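Local coordinates for type IV pilus assembly protein PilF (Thermus thermophilus HB8, PDB 5OIU) that probably hydrolyses ATP, as a six-subunit motor of the type II/IV secretion ATPase family, to power the assembly of type IV pili, at residues Ile144-Gly149 with Ala267-Val272; Asp247-Ile252 with Lys349-Ile354; Glu288-Pro293 with Gly308-Lys313; Ala330-Leu335 with Arg367-Tyr372; Asp338-His343 with Lys355-Arg360. All coordinates share one frame; numbering follows the deposited sequence.

Contact 1: Ile144-Gly149 with Ala267-Val272; sequences IFLITG and AALIGV
Ile-144, Leu-146 and their partners Leu-269 and Val-272 form a parallel beta pairing deep in the ATPase sheet, with the segment axes 19° apart and nearly all touching residues buried. Three backbone bonds define it: Ile-144 N to Ala-268 O (3.0 Å), Ile-270 N to Ile-144 O (3.0 Å) and Leu-146 N to Gly-271 O (3.1 Å). The same Gly-271 O lies at the edge of the Phe-145 ring, 3.2 Å from Phe-145 CD1; the phenyl gets there because its CG stands anti to the backbone N (chi1 177°). A CB on Gly-271 would come within 3.6 Å of Phe-145 CD1, so glycine eases the approach. Strand 143-148 runs into Gly-149 of the P-loop, like the Walker A strand of P-loop NTPases, and strand 269-281 flanks it on the side away from strand 238-243. With an alanine at Phe-145, a gap would probably open between the Gly-271 carbonyl, which the ring edge meets, and Ile-162 of helix 155-166, against which the side chain packs. On the other face, Leu-269 CD1 meets Leu-146 CG at 4.0 Å, while Thr-148 CG2 touches Val-272 CG1 at 3.8 Å. Thr-148 OG1 turns to Thr-245 and the Leu-243 carbonyl.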
# COMPACT_ATOMS: atom_id res chain seq x y z
N ILE C 144 7.41 -12.07 -22.77
CA ILE C 144 8.47 -12.45 -21.84
C ILE C 144 8.01 -13.68 -21.08
O ILE C 144 6.91 -13.71 -20.52
CB ILE C 144 8.84 -11.29 -20.89
CG1 ILE C 144 9.93 -11.72 -19.92
CG2 ILE C 144 7.61 -10.71 -20.17
CD1 ILE C 144 10.85 -10.57 -19.55
N PHE C 145 8.83 -14.72 -21.12
CA PHE C 145 8.59 -15.97 -20.42
C PHE C 145 9.64 -16.07 -19.32
O PHE C 145 10.84 -15.99 -19.60
CB PHE C 145 8.66 -17.14 -21.39
CG PHE C 145 8.51 -18.46 -20.75
CD1 PHE C 145 7.60 -18.63 -19.73
CD2 PHE C 145 9.28 -19.53 -21.17
CE1 PHE C 145 7.46 -19.85 -19.12
CE2 PHE C 145 9.14 -20.76 -20.56
CZ PHE C 145 8.23 -20.92 -19.54
N LEU C 146 9.19 -16.16 -18.07
CA LEU C 146 10.08 -16.10 -16.92
C LEU C 146 10.33 -17.49 -16.38
O LEU C 146 9.38 -18.24 -16.14
CB LEU C 146 9.51 -15.23 -15.80
CG LEU C 146 9.37 -13.73 -16.07
CD1 LEU C 146 8.83 -13.03 -14.83
CD2 LEU C 146 10.71 -13.16 -16.51
N ILE C 147 11.61 -17.85 -16.23
CA ILE C 147 12.02 -19.09 -15.59
C ILE C 147 12.49 -18.75 -14.19
O ILE C 147 13.37 -17.91 -14.01
CB ILE C 147 13.14 -19.82 -16.36
CG1 ILE C 147 12.87 -19.87 -17.87
CG2 ILE C 147 13.39 -21.19 -15.72
CD1 ILE C 147 11.63 -20.60 -18.25
N THR C 148 11.94 -19.43 -13.21
CA THR C 148 12.11 -18.97 -11.85
C THR C 148 12.32 -20.16 -10.92
O THR C 148 11.86 -21.28 -11.17
CB THR C 148 10.90 -18.09 -11.42
OG1 THR C 148 11.21 -17.33 -10.24
CG2 THR C 148 9.67 -18.93 -11.15
N GLY C 149 13.07 -19.89 -9.85
CA GLY C 149 13.33 -20.88 -8.84
C GLY C 149 14.39 -20.35 -7.91
O GLY C 149 14.99 -19.29 -8.15
N ALA C 267 0.55 -6.82 -20.25
CA ALA C 267 0.60 -6.87 -21.70
C ALA C 267 1.68 -7.79 -22.25
O ALA C 267 1.57 -8.22 -23.40
CB ALA C 267 0.80 -5.45 -22.24
N ALA C 268 2.72 -8.11 -21.48
CA ALA C 268 3.94 -8.73 -22.00
C ALA C 268 4.19 -10.14 -21.49
O ALA C 268 4.71 -10.98 -22.23
CB ALA C 268 5.17 -7.86 -21.67
N LEU C 269 3.85 -10.40 -20.23
CA LEU C 269 4.15 -11.68 -19.62
C LEU C 269 3.30 -12.76 -20.26
O LEU C 269 2.07 -12.66 -20.28
CB LEU C 269 3.89 -11.61 -18.12
CG LEU C 269 4.22 -12.90 -17.37
CD1 LEU C 269 5.69 -13.12 -17.38
CD2 LEU C 269 3.72 -12.81 -15.94
N ILE C 270 3.94 -13.80 -20.80
CA ILE C 270 3.18 -14.89 -21.37
C ILE C 270 3.12 -16.08 -20.44
O ILE C 270 2.20 -16.90 -20.57
CB ILE C 270 3.73 -15.31 -22.75
CG1 ILE C 270 5.23 -15.50 -22.70
CG2 ILE C 270 3.42 -14.26 -23.78
CD1 ILE C 270 5.81 -15.83 -24.04
N GLY C 271 4.05 -16.20 -19.51
CA GLY C 271 4.01 -17.30 -18.57
C GLY C 271 5.18 -17.25 -17.61
O GLY C 271 6.17 -16.54 -17.85
N VAL C 272 5.04 -18.00 -16.52
CA VAL C 272 6.09 -18.15 -15.52
C VAL C 272 6.28 -19.62 -15.22
O VAL C 272 5.31 -20.34 -14.94
CB VAL C 272 5.77 -17.39 -14.22
CG1 VAL C 272 6.95 -17.44 -13.27
CG2 VAL C 272 5.43 -15.94 -14.52

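Contact 2: Asp247-Ile252 with Lys349-Ile354; sequences DAAQAI and KSATEI
The first turns of two helices, 248-257 and 351-360, meet through Ala-249, Ile-252, Ala-351 and Ile-354, on the side of the ATPase core where the helices pack over Leu-335 of strand 328-336. The closest approach is that of a methyl to a carbonyl: Ala-249 CB lies 3.2 Å from Ala-351 O, and the alpha carbons of Ala-249 and Ala-351 come within 5.2 Å, which small residues on both sides permit. Deeper in, Ile-252 and Ile-354 meet end-on, Ile-252 CD1 lying 3.8 Å from Ile-354 CG2. Ile-354 CG2 is also 4.1 Å from Ala-249 CB. Nearer the surface, Gln-250 bends at chi2 (70°) and brings NE2 to 3.7 Å from Ala-351 CB, an amide resting against a methyl. Each helix start is capped locally: Asp-247 OD2 accepts from Gln-250 N (3.0 Å), whereas Ser-350 and Glu-353 form a capping box in which Ser-350 N donates to Glu-353 OE1 (2.9 Å). Asp-247 OD1 bridges to Lys-355, a charged tie between the helices that would probably ease the closeness of Glu-333. Beside that tie the side chains meet mainly through methyl groups, so the contact probably depends on close apolar packing.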
# COMPACT_ATOMS: atom_id res chain seq x y z
N ASP C 247 8.33 -19.21 -6.29
CA ASP C 247 6.96 -19.51 -6.64
C ASP C 247 6.63 -18.76 -7.92
O ASP C 247 7.15 -17.66 -8.14
CB ASP C 247 6.05 -19.09 -5.48
CG ASP C 247 4.59 -19.06 -5.84
OD1 ASP C 247 3.97 -20.15 -5.96
OD2 ASP C 247 4.06 -17.94 -5.98
N ALA C 248 5.80 -19.36 -8.77
CA ALA C 248 5.55 -18.76 -10.08
C ALA C 248 4.80 -17.45 -9.96
O ALA C 248 5.23 -16.42 -10.49
CB ALA C 248 4.78 -19.74 -10.96
N ALA C 249 3.65 -17.46 -9.27
CA ALA C 249 2.87 -16.24 -9.11
C ALA C 249 3.73 -15.13 -8.53
O ALA C 249 3.62 -13.97 -8.93
CB ALA C 249 1.67 -16.52 -8.21
N GLN C 250 4.64 -15.49 -7.62
CA GLN C 250 5.52 -14.51 -6.99
C GLN C 250 6.32 -13.71 -8.03
O GLN C 250 6.65 -12.55 -7.79
CB GLN C 250 6.45 -15.24 -6.02
CG GLN C 250 6.85 -14.45 -4.78
CD GLN C 250 5.71 -14.25 -3.80
OE1 GLN C 250 5.11 -15.22 -3.33
NE2 GLN C 250 5.40 -12.97 -3.49
N ALA C 251 6.62 -14.32 -9.17
CA ALA C 251 7.39 -13.59 -10.18
C ALA C 251 6.66 -12.32 -10.63
O ALA C 251 7.30 -11.29 -10.87
CB ALA C 251 7.68 -14.51 -11.37
N ILE C 252 5.34 -12.38 -10.77
CA ILE C 252 4.56 -11.20 -11.14
C ILE C 252 4.76 -10.11 -10.10
O ILE C 252 5.03 -8.95 -10.43
CB ILE C 252 3.07 -11.56 -11.28
CG1 ILE C 252 2.85 -12.58 -12.39
CG2 ILE C 252 2.23 -10.32 -11.51
CD1 ILE C 252 1.52 -13.22 -12.34
N LYS C 349 -4.18 -7.72 -7.62
CA LYS C 349 -4.35 -8.80 -6.66
C LYS C 349 -2.99 -9.40 -6.31
O LYS C 349 -2.02 -9.29 -7.06
CB LYS C 349 -5.28 -9.88 -7.22
CG LYS C 349 -6.58 -9.37 -7.86
CD LYS C 349 -7.73 -9.27 -6.86
CE LYS C 349 -8.91 -8.44 -7.43
NZ LYS C 349 -9.30 -7.25 -6.59
N SER C 350 -2.93 -10.04 -5.14
CA SER C 350 -1.68 -10.48 -4.55
C SER C 350 -1.17 -11.74 -5.22
O SER C 350 -1.88 -12.41 -5.98
CB SER C 350 -1.85 -10.73 -3.05
OG SER C 350 -2.43 -12.02 -2.83
N ALA C 351 0.10 -12.07 -4.94
CA ALA C 351 0.67 -13.29 -5.49
C ALA C 351 -0.14 -14.52 -5.08
O ALA C 351 -0.30 -15.45 -5.88
CB ALA C 351 2.12 -13.43 -5.05
N THR C 352 -0.70 -14.51 -3.86
CA THR C 352 -1.51 -15.63 -3.39
C THR C 352 -2.83 -15.71 -4.15
O THR C 352 -3.32 -16.81 -4.43
CB THR C 352 -1.76 -15.50 -1.89
OG1 THR C 352 -0.56 -15.81 -1.18
CG2 THR C 352 -2.89 -16.42 -1.42
N GLU C 353 -3.41 -14.56 -4.50
CA GLU C 353 -4.67 -14.56 -5.25
C GLU C 353 -4.46 -15.03 -6.68
O GLU C 353 -5.17 -15.92 -7.17
CB GLU C 353 -5.29 -13.17 -5.20
CG GLU C 353 -5.45 -12.70 -3.77
CD GLU C 353 -6.12 -11.36 -3.62
OE1 GLU C 353 -5.44 -10.32 -3.78
OE2 GLU C 353 -7.34 -11.36 -3.33
N ILE C 354 -3.45 -14.47 -7.35
CA ILE C 354 -3.10 -14.95 -8.69
C ILE C 354 -2.91 -16.45 -8.67
O ILE C 354 -3.40 -17.17 -9.55
CB ILE C 354 -1.84 -14.23 -9.21
CG1 ILE C 354 -2.13 -12.74 -9.39
CG2 ILE C 354 -1.37 -14.88 -10.49
CD1 ILE C 354 -0.88 -11.90 -9.51

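Contact 3: Glu288-Pro293 with Gly308-Lys313; sequences EVKPDP and GARLYK
Backbone pairing comes first: Val-289 N donates to Leu-311 O (2.8 Å), and Leu-311 N returns a weak bond to Val-289 O at 3.4 Å. These make Val-289 and Leu-311 a hydrogen-bonded antiparallel pair, with Glu-288 and Tyr-312 the adjoining non-hydrogen-bonded one. The two short strands, 286-289 and 311-314, form a ribbon next to the zinc-binding region of Cys-282, Cys-285, Cys-317 and Cys-320. Apolar contacts gather on the Leu-311 face, where Val-289 CG2 meets Leu-311 CB at 3.7 Å and Pro-291 CB meets Leu-311 CD1 at 3.8 Å; Leu-375 and Leu-296 extend this patch. On the face of Glu-288, its chain runs beside Tyr-312 and points the same way, CG being 3.6 Å from Tyr-312 CE2, with carboxylate and ring 82° apart. Among the charged groups, Lys-290 passes its CD over one face of the Arg-310 guanidinium and, bent at chi2 (57°) and again at chi4, ends with NZ 3.0 Å from Arg-310 NH2, a doubtful placement for two donors. Arg-310 NH2 instead donates to Ala-309 O (3.2 Å). Any repulsion between these tips would probably be softened by nearby Glu-288, and cohesion rests on backbone and apolar contacts.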
# COMPACT_ATOMS: atom_id res chain seq x y z
N GLU C 288 8.59 -50.73 -2.86
CA GLU C 288 7.31 -50.09 -2.60
C GLU C 288 7.16 -49.78 -1.12
O GLU C 288 7.75 -50.43 -0.25
CB GLU C 288 6.15 -50.99 -3.05
CG GLU C 288 5.73 -50.74 -4.48
CD GLU C 288 4.46 -51.48 -4.88
OE1 GLU C 288 3.76 -52.00 -3.99
OE2 GLU C 288 4.17 -51.52 -6.10
N VAL C 289 6.37 -48.74 -0.83
CA VAL C 289 5.87 -48.51 0.52
C VAL C 289 4.37 -48.28 0.41
O VAL C 289 3.89 -47.66 -0.54
CB VAL C 289 6.57 -47.34 1.25
CG1 VAL C 289 8.07 -47.43 1.09
CG2 VAL C 289 6.08 -46.01 0.75
N LYS C 290 3.62 -48.84 1.35
CA LYS C 290 2.20 -48.55 1.42
C LYS C 290 2.06 -47.13 1.93
O LYS C 290 2.55 -46.83 3.03
CB LYS C 290 1.48 -49.54 2.33
CG LYS C 290 0.00 -49.23 2.57
CD LYS C 290 -0.79 -49.16 1.27
CE LYS C 290 -2.19 -48.57 1.52
NZ LYS C 290 -3.24 -49.20 0.65
N PRO C 291 1.50 -46.22 1.15
CA PRO C 291 1.28 -44.87 1.65
C PRO C 291 0.11 -44.83 2.61
O PRO C 291 -0.82 -45.64 2.53
CB PRO C 291 0.98 -44.08 0.38
CG PRO C 291 0.35 -45.08 -0.52
CD PRO C 291 1.04 -46.38 -0.24
N ASP C 292 0.14 -43.86 3.50
CA ASP C 292 -1.02 -43.56 4.32
C ASP C 292 -2.08 -42.88 3.46
O ASP C 292 -1.81 -41.81 2.90
CB ASP C 292 -0.65 -42.66 5.49
CG ASP C 292 -1.71 -42.63 6.59
OD1 ASP C 292 -2.82 -43.16 6.35
OD2 ASP C 292 -1.44 -42.09 7.69
N PRO C 293 -3.28 -43.45 3.33
CA PRO C 293 -4.35 -42.74 2.60
C PRO C 293 -4.56 -41.31 3.08
O PRO C 293 -4.79 -40.43 2.25
CB PRO C 293 -5.59 -43.60 2.87
CG PRO C 293 -5.05 -44.94 3.14
CD PRO C 293 -3.73 -44.76 3.83
N GLY C 308 -5.24 -46.91 -6.00
CA GLY C 308 -4.11 -47.65 -6.52
C GLY C 308 -2.78 -47.18 -5.97
O GLY C 308 -1.81 -47.95 -5.96
N ALA C 309 -2.74 -45.94 -5.50
CA ALA C 309 -1.47 -45.23 -5.36
C ALA C 309 -0.50 -46.01 -4.50
O ALA C 309 -0.84 -46.43 -3.39
CB ALA C 309 -1.70 -43.85 -4.77
N ARG C 310 0.71 -46.21 -5.02
CA ARG C 310 1.84 -46.73 -4.27
C ARG C 310 2.98 -45.72 -4.37
O ARG C 310 3.04 -44.93 -5.31
CB ARG C 310 2.28 -48.12 -4.78
CG ARG C 310 1.69 -49.35 -4.02
CD ARG C 310 0.30 -49.06 -3.40
NE ARG C 310 -0.56 -50.23 -3.13
CZ ARG C 310 -1.77 -50.16 -2.56
NH1 ARG C 310 -2.48 -51.26 -2.37
NH2 ARG C 310 -2.28 -48.99 -2.20
N LEU C 311 3.87 -45.74 -3.37
CA LEU C 311 5.04 -44.88 -3.31
C LEU C 311 6.29 -45.75 -3.20
O LEU C 311 6.20 -46.96 -3.00
CB LEU C 311 5.00 -43.91 -2.11
CG LEU C 311 4.00 -42.76 -2.02
CD1 LEU C 311 4.07 -42.16 -0.62
CD2 LEU C 311 4.20 -41.68 -3.10
N TYR C 312 7.46 -45.11 -3.32
CA TYR C 312 8.71 -45.83 -3.49
C TYR C 312 9.82 -45.14 -2.71
O TYR C 312 9.77 -43.94 -2.45
CB TYR C 312 9.09 -45.93 -4.99
CG TYR C 312 7.99 -46.53 -5.83
CD1 TYR C 312 6.90 -45.76 -6.25
CD2 TYR C 312 8.00 -47.87 -6.17
CE1 TYR C 312 5.87 -46.32 -6.98
CE2 TYR C 312 6.98 -48.44 -6.92
CZ TYR C 312 5.93 -47.67 -7.32
OH TYR C 312 4.93 -48.26 -8.05
N LYS C 313 10.83 -45.93 -2.34
CA LYS C 313 12.08 -45.40 -1.83
C LYS C 313 13.20 -46.32 -2.26
O LYS C 313 12.98 -47.41 -2.79
CB LYS C 313 12.05 -45.24 -0.30
CG LYS C 313 12.37 -46.52 0.47
CD LYS C 313 12.34 -46.29 1.99
CE LYS C 313 13.48 -47.06 2.72
NZ LYS C 313 13.13 -47.58 4.09

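Contact 4: Ala330-Leu335 with Arg367-Tyr372; sequences AIHELL and REDGLY
Hydrogen bonding carries most of this contact: His-332 N on the strand donates to Asp-369 OD2 on the helix at 3.0 Å with an N-H...O angle of 152°, arriving from above the carboxylate plane. A chi1 of -166° swings the Asp-369 carboxylate opposite its own amide nitrogen and toward the strand. OD2 has a second partner, a salt bridge to Lys-373, whose amino group also bonds Ala-330 O; the lysine thereby ties strand and helix together and probably helps the buried acid stay ionised. Water supplies the rest. One water donates to Asp-369 OD1 (2.6 Å) and lies in the plane of the His-332 ring, 3.1 Å from ND1; another donates to His-332 O (2.7 Å) and more weakly to Asp-369 OD1. Both carboxylate oxygens are therefore engaged, and the imidazole, stacked on Phe-126, is held at its edge as well. Apolar contact is slight: Ile-331 CG2 reaches Gly-370 CA at 4.0 Å, an ordinary contact. The segment axes run 143° apart. Strand 328-336 adds antiparallel to strand 269-281 at the edge of the P-loop NTPase sheet, helix 366-374 packs on it, and Ala-330, early in the strand, touches the bound ATP.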
# COMPACT_ATOMS: atom_id res chain seq x y z
N ALA C 330 13.49 -32.94 -12.30
CA ALA C 330 12.88 -31.64 -12.08
C ALA C 330 11.39 -31.80 -11.82
O ALA C 330 10.76 -32.74 -12.31
CB ALA C 330 13.10 -30.72 -13.27
N ILE C 331 10.84 -30.88 -11.02
CA ILE C 331 9.41 -30.74 -10.79
C ILE C 331 9.01 -29.31 -11.12
O ILE C 331 9.78 -28.36 -10.93
CB ILE C 331 9.02 -31.13 -9.34
CG1 ILE C 331 9.46 -30.07 -8.33
CG2 ILE C 331 9.67 -32.45 -8.95
CD1 ILE C 331 9.29 -30.54 -6.91
N HIS C 332 7.78 -29.14 -11.61
CA HIS C 332 7.44 -27.91 -12.31
C HIS C 332 6.14 -27.30 -11.83
O HIS C 332 5.20 -27.99 -11.42
CB HIS C 332 7.33 -28.16 -13.79
CG HIS C 332 8.58 -28.71 -14.40
ND1 HIS C 332 8.68 -30.02 -14.83
CD2 HIS C 332 9.77 -28.13 -14.68
CE1 HIS C 332 9.89 -30.22 -15.33
NE2 HIS C 332 10.57 -29.09 -15.25
N GLU C 333 6.09 -25.97 -11.91
CA GLU C 333 4.88 -25.19 -11.74
C GLU C 333 4.82 -24.19 -12.89
O GLU C 333 5.70 -23.33 -13.00
CB GLU C 333 4.91 -24.47 -10.40
CG GLU C 333 3.59 -23.96 -9.94
CD GLU C 333 3.68 -23.44 -8.54
OE1 GLU C 333 4.18 -22.30 -8.37
OE2 GLU C 333 3.28 -24.19 -7.61
N LEU C 334 3.79 -24.31 -13.75
CA LEU C 334 3.71 -23.53 -15.00
C LEU C 334 2.46 -22.66 -14.99
O LEU C 334 1.35 -23.14 -15.24
CB LEU C 334 3.73 -24.43 -16.24
CG LEU C 334 3.53 -23.69 -17.58
CD1 LEU C 334 4.54 -22.57 -17.82
CD2 LEU C 334 3.55 -24.66 -18.78
N LEU C 335 2.67 -21.37 -14.74
CA LEU C 335 1.62 -20.37 -14.74
C LEU C 335 1.54 -19.79 -16.15
O LEU C 335 2.41 -19.02 -16.56
CB LEU C 335 1.92 -19.28 -13.72
CG LEU C 335 0.81 -18.29 -13.36
CD1 LEU C 335 1.13 -17.61 -12.05
CD2 LEU C 335 0.62 -17.24 -14.43
N ARG C 367 4.16 -29.11 -5.67
CA ARG C 367 3.96 -30.26 -4.81
C ARG C 367 3.02 -31.27 -5.46
O ARG C 367 3.23 -32.49 -5.34
CB ARG C 367 3.43 -29.80 -3.46
CG ARG C 367 3.25 -30.91 -2.46
CD ARG C 367 2.53 -30.35 -1.26
NE ARG C 367 3.45 -29.79 -0.28
CZ ARG C 367 3.16 -28.76 0.52
NH1 ARG C 367 1.96 -28.18 0.45
NH2 ARG C 367 4.07 -28.33 1.39
N GLU C 368 2.00 -30.78 -6.16
CA GLU C 368 1.16 -31.66 -6.97
C GLU C 368 2.00 -32.37 -8.03
O GLU C 368 1.93 -33.60 -8.17
CB GLU C 368 0.02 -30.86 -7.59
CG GLU C 368 -1.15 -30.58 -6.64
CD GLU C 368 -1.96 -29.37 -7.06
OE1 GLU C 368 -1.72 -28.86 -8.17
OE2 GLU C 368 -2.83 -28.90 -6.29
N ASP C 369 2.80 -31.61 -8.78
CA ASP C 369 3.69 -32.22 -9.76
C ASP C 369 4.66 -33.19 -9.08
O ASP C 369 4.87 -34.31 -9.56
CB ASP C 369 4.46 -31.13 -10.52
CG ASP C 369 5.16 -31.66 -11.79
OD1 ASP C 369 4.45 -31.97 -12.78
OD2 ASP C 369 6.41 -31.75 -11.79
N GLY C 370 5.25 -32.76 -7.96
CA GLY C 370 6.18 -33.63 -7.27
C GLY C 370 5.51 -34.91 -6.82
O GLY C 370 6.07 -36.00 -6.94
N LEU C 371 4.28 -34.81 -6.32
CA LEU C 371 3.59 -36.00 -5.83
C LEU C 371 3.34 -36.97 -6.98
O LEU C 371 3.63 -38.17 -6.88
CB LEU C 371 2.27 -35.62 -5.15
CG LEU C 371 1.46 -36.85 -4.75
CD1 LEU C 371 2.22 -37.66 -3.74
CD2 LEU C 371 0.08 -36.51 -4.23
N TYR C 372 2.83 -36.44 -8.09
CA TYR C 372 2.58 -37.24 -9.29
C TYR C 372 3.82 -38.06 -9.67
O TYR C 372 3.73 -39.28 -9.83
CB TYR C 372 2.14 -36.30 -10.42
CG TYR C 372 2.23 -36.90 -11.81
CD1 TYR C 372 1.24 -37.77 -12.28
CD2 TYR C 372 3.29 -36.61 -12.66
CE1 TYR C 372 1.31 -38.34 -13.56
CE2 TYR C 372 3.38 -37.17 -13.94
CZ TYR C 372 2.39 -38.03 -14.38
OH TYR C 372 2.46 -38.59 -15.64
O HOH W 1 5.81 -31.19 -14.86
O HOH W 2 3.66 -29.14 -13.28

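Contact 5: Asp338-His343 with Lys355-Arg360; sequences DDEIRH and KEIARR
Arg-360 sets out with CG opposite its main-chain nitrogen (chi1 -160°) and then kinks at chi3 (32°), which turns NH2 toward the carboxylate of Glu-340, carried on a chain extended beyond CG. The resulting salt bridge places Arg-360 NH2 2.5 Å from Glu-340 OE2, a doubtfully short value; OE2 does lie at the guanidinium edge, near its plane. The two helices, 339-347 and 351-360, follow one another as a helical hairpin, antiparallel at 174° with segment axes 10.0 Å apart. Beneath the ion pair, Ile-357 CG2 touches Glu-340 CD at 3.9 Å and Ile-341 CG1 at 4.2 Å, the two isoleucines lying alongside with their chains running opposite ways. With an alanine in place of Glu-340, Arg-360 is likely to lose its mate across the hairpin and Ile-357 its cover on that side. Farther inward, Ile-341 CD1 lies 4.3 Å from Ala-358 CB, and both residues pack on Leu-335. Asp-338 OD1 caps the first helix by accepting from Ile-341 N (3.1 Å).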
# COMPACT_ATOMS: atom_id res chain seq x y z
N ASP C 338 -3.60 -15.90 -18.89
CA ASP C 338 -4.79 -15.69 -19.71
C ASP C 338 -5.43 -14.35 -19.35
O ASP C 338 -4.84 -13.53 -18.64
CB ASP C 338 -5.80 -16.82 -19.56
CG ASP C 338 -6.11 -17.12 -18.11
OD1 ASP C 338 -6.46 -16.18 -17.35
OD2 ASP C 338 -6.01 -18.31 -17.73
N ASP C 339 -6.64 -14.13 -19.87
CA ASP C 339 -7.32 -12.85 -19.64
C ASP C 339 -7.54 -12.63 -18.16
O ASP C 339 -7.38 -11.50 -17.66
CB ASP C 339 -8.65 -12.81 -20.39
CG ASP C 339 -8.59 -13.50 -21.73
OD1 ASP C 339 -8.04 -12.88 -22.67
OD2 ASP C 339 -9.07 -14.65 -21.82
N GLU C 340 -7.91 -13.69 -17.44
CA GLU C 340 -8.26 -13.53 -16.03
C GLU C 340 -7.04 -13.11 -15.22
O GLU C 340 -7.13 -12.17 -14.41
CB GLU C 340 -8.85 -14.83 -15.50
CG GLU C 340 -9.92 -14.57 -14.47
CD GLU C 340 -10.44 -15.85 -13.88
OE1 GLU C 340 -10.31 -16.90 -14.55
OE2 GLU C 340 -10.95 -15.81 -12.73
N ILE C 341 -5.90 -13.78 -15.43
CA ILE C 341 -4.67 -13.40 -14.74
C ILE C 341 -4.26 -11.98 -15.13
O ILE C 341 -3.93 -11.15 -14.27
CB ILE C 341 -3.56 -14.41 -15.05
CG1 ILE C 341 -3.84 -15.72 -14.34
CG2 ILE C 341 -2.21 -13.85 -14.63
CD1 ILE C 341 -3.38 -16.93 -15.12
N ARG C 342 -4.27 -11.69 -16.44
CA ARG C 342 -4.01 -10.33 -16.91
C ARG C 342 -4.88 -9.34 -16.16
O ARG C 342 -4.40 -8.35 -15.61
CB ARG C 342 -4.25 -10.23 -18.42
CG ARG C 342 -3.01 -10.52 -19.26
CD ARG C 342 -3.25 -10.35 -20.73
NE ARG C 342 -2.82 -11.53 -21.48
CZ ARG C 342 -3.65 -12.46 -21.93
NH1 ARG C 342 -4.95 -12.35 -21.72
NH2 ARG C 342 -3.18 -13.51 -22.61
N HIS C 343 -6.18 -9.65 -16.08
CA HIS C 343 -7.11 -8.84 -15.31
C HIS C 343 -6.69 -8.74 -13.84
O HIS C 343 -6.77 -7.66 -13.23
CB HIS C 343 -8.52 -9.44 -15.50
CG HIS C 343 -9.61 -8.73 -14.76
ND1 HIS C 343 -9.50 -7.42 -14.35
CD2 HIS C 343 -10.83 -9.15 -14.37
CE1 HIS C 343 -10.62 -7.07 -13.73
NE2 HIS C 343 -11.44 -8.10 -13.74
N LYS C 355 -2.24 -16.95 -7.62
CA LYS C 355 -1.95 -18.38 -7.52
C LYS C 355 -3.23 -19.20 -7.45
O LYS C 355 -3.33 -20.25 -8.08
CB LYS C 355 -1.07 -18.66 -6.29
CG LYS C 355 -0.30 -20.01 -6.38
CD LYS C 355 -0.07 -20.63 -5.02
CE LYS C 355 1.10 -21.62 -5.02
NZ LYS C 355 2.27 -21.11 -4.22
N GLU C 356 -4.23 -18.74 -6.68
CA GLU C 356 -5.47 -19.50 -6.63
C GLU C 356 -6.28 -19.35 -7.91
O GLU C 356 -6.93 -20.31 -8.35
CB GLU C 356 -6.28 -19.08 -5.40
CG GLU C 356 -5.71 -19.66 -4.06
CD GLU C 356 -5.17 -21.11 -4.18
OE1 GLU C 356 -5.99 -22.02 -4.51
OE2 GLU C 356 -3.94 -21.35 -3.93
N ILE C 357 -6.23 -18.17 -8.56
CA ILE C 357 -6.84 -18.05 -9.89
C ILE C 357 -6.17 -19.01 -10.86
O ILE C 357 -6.84 -19.76 -11.58
CB ILE C 357 -6.76 -16.61 -10.41
CG1 ILE C 357 -7.68 -15.67 -9.64
CG2 ILE C 357 -7.11 -16.60 -11.90
CD1 ILE C 357 -7.13 -14.26 -9.53
N ALA C 358 -4.83 -19.00 -10.92
CA ALA C 358 -4.14 -19.88 -11.86
C ALA C 358 -4.39 -21.34 -11.55
O ALA C 358 -4.44 -22.17 -12.46
CB ALA C 358 -2.63 -19.60 -11.86
N ARG C 359 -4.57 -21.67 -10.27
CA ARG C 359 -4.83 -23.05 -9.89
C ARG C 359 -6.23 -23.46 -10.30
O ARG C 359 -6.45 -24.61 -10.71
CB ARG C 359 -4.64 -23.22 -8.39
CG ARG C 359 -3.23 -23.44 -8.01
CD ARG C 359 -3.18 -24.63 -7.15
NE ARG C 359 -3.75 -24.33 -5.86
CZ ARG C 359 -4.03 -25.25 -4.95
NH1 ARG C 359 -3.79 -26.54 -5.20
NH2 ARG C 359 -4.54 -24.89 -3.78
N ARG C 360 -7.19 -22.54 -10.19
CA ARG C 360 -8.57 -22.84 -10.56
C ARG C 360 -8.66 -23.17 -12.05
O ARG C 360 -9.21 -24.21 -12.43
CB ARG C 360 -9.48 -21.67 -10.19
CG ARG C 360 -10.95 -22.04 -10.08
CD ARG C 360 -11.79 -20.89 -9.54
NE ARG C 360 -11.30 -19.56 -9.92
CZ ARG C 360 -11.29 -19.06 -11.15
NH1 ARG C 360 -11.73 -19.77 -12.19
NH2 ARG C 360 -10.81 -17.84 -11.36

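Contacts 1, 2 and 4 are buried, contacts 3 and 5 only partly. Contacts 1 and 4 use strands of one mixed sheet, and contacts 2 and 5 are helices packed beside it. Strand 269-281 of contact 1 pairs onward with strand 328-336 of contact 4, Val-272 N lying 2.8 Å from Leu-335 O. Contacts 2 and 5 share helix 351-360, which Leu-335 underlies; a salt bridge links them, and that of Arg-359 with Glu-368 links contacts 5 and 4. Chemistry follows place: main-chain bonds and apolar faces in contact 1, methyl packing in contact 2, a hydrated buried acid in contact 4, an ion pair near the surface in contact 5. Contact 3, with its surface charges, is remote from contacts 1, 2 and 5 but neighbours contact 4 without touching it.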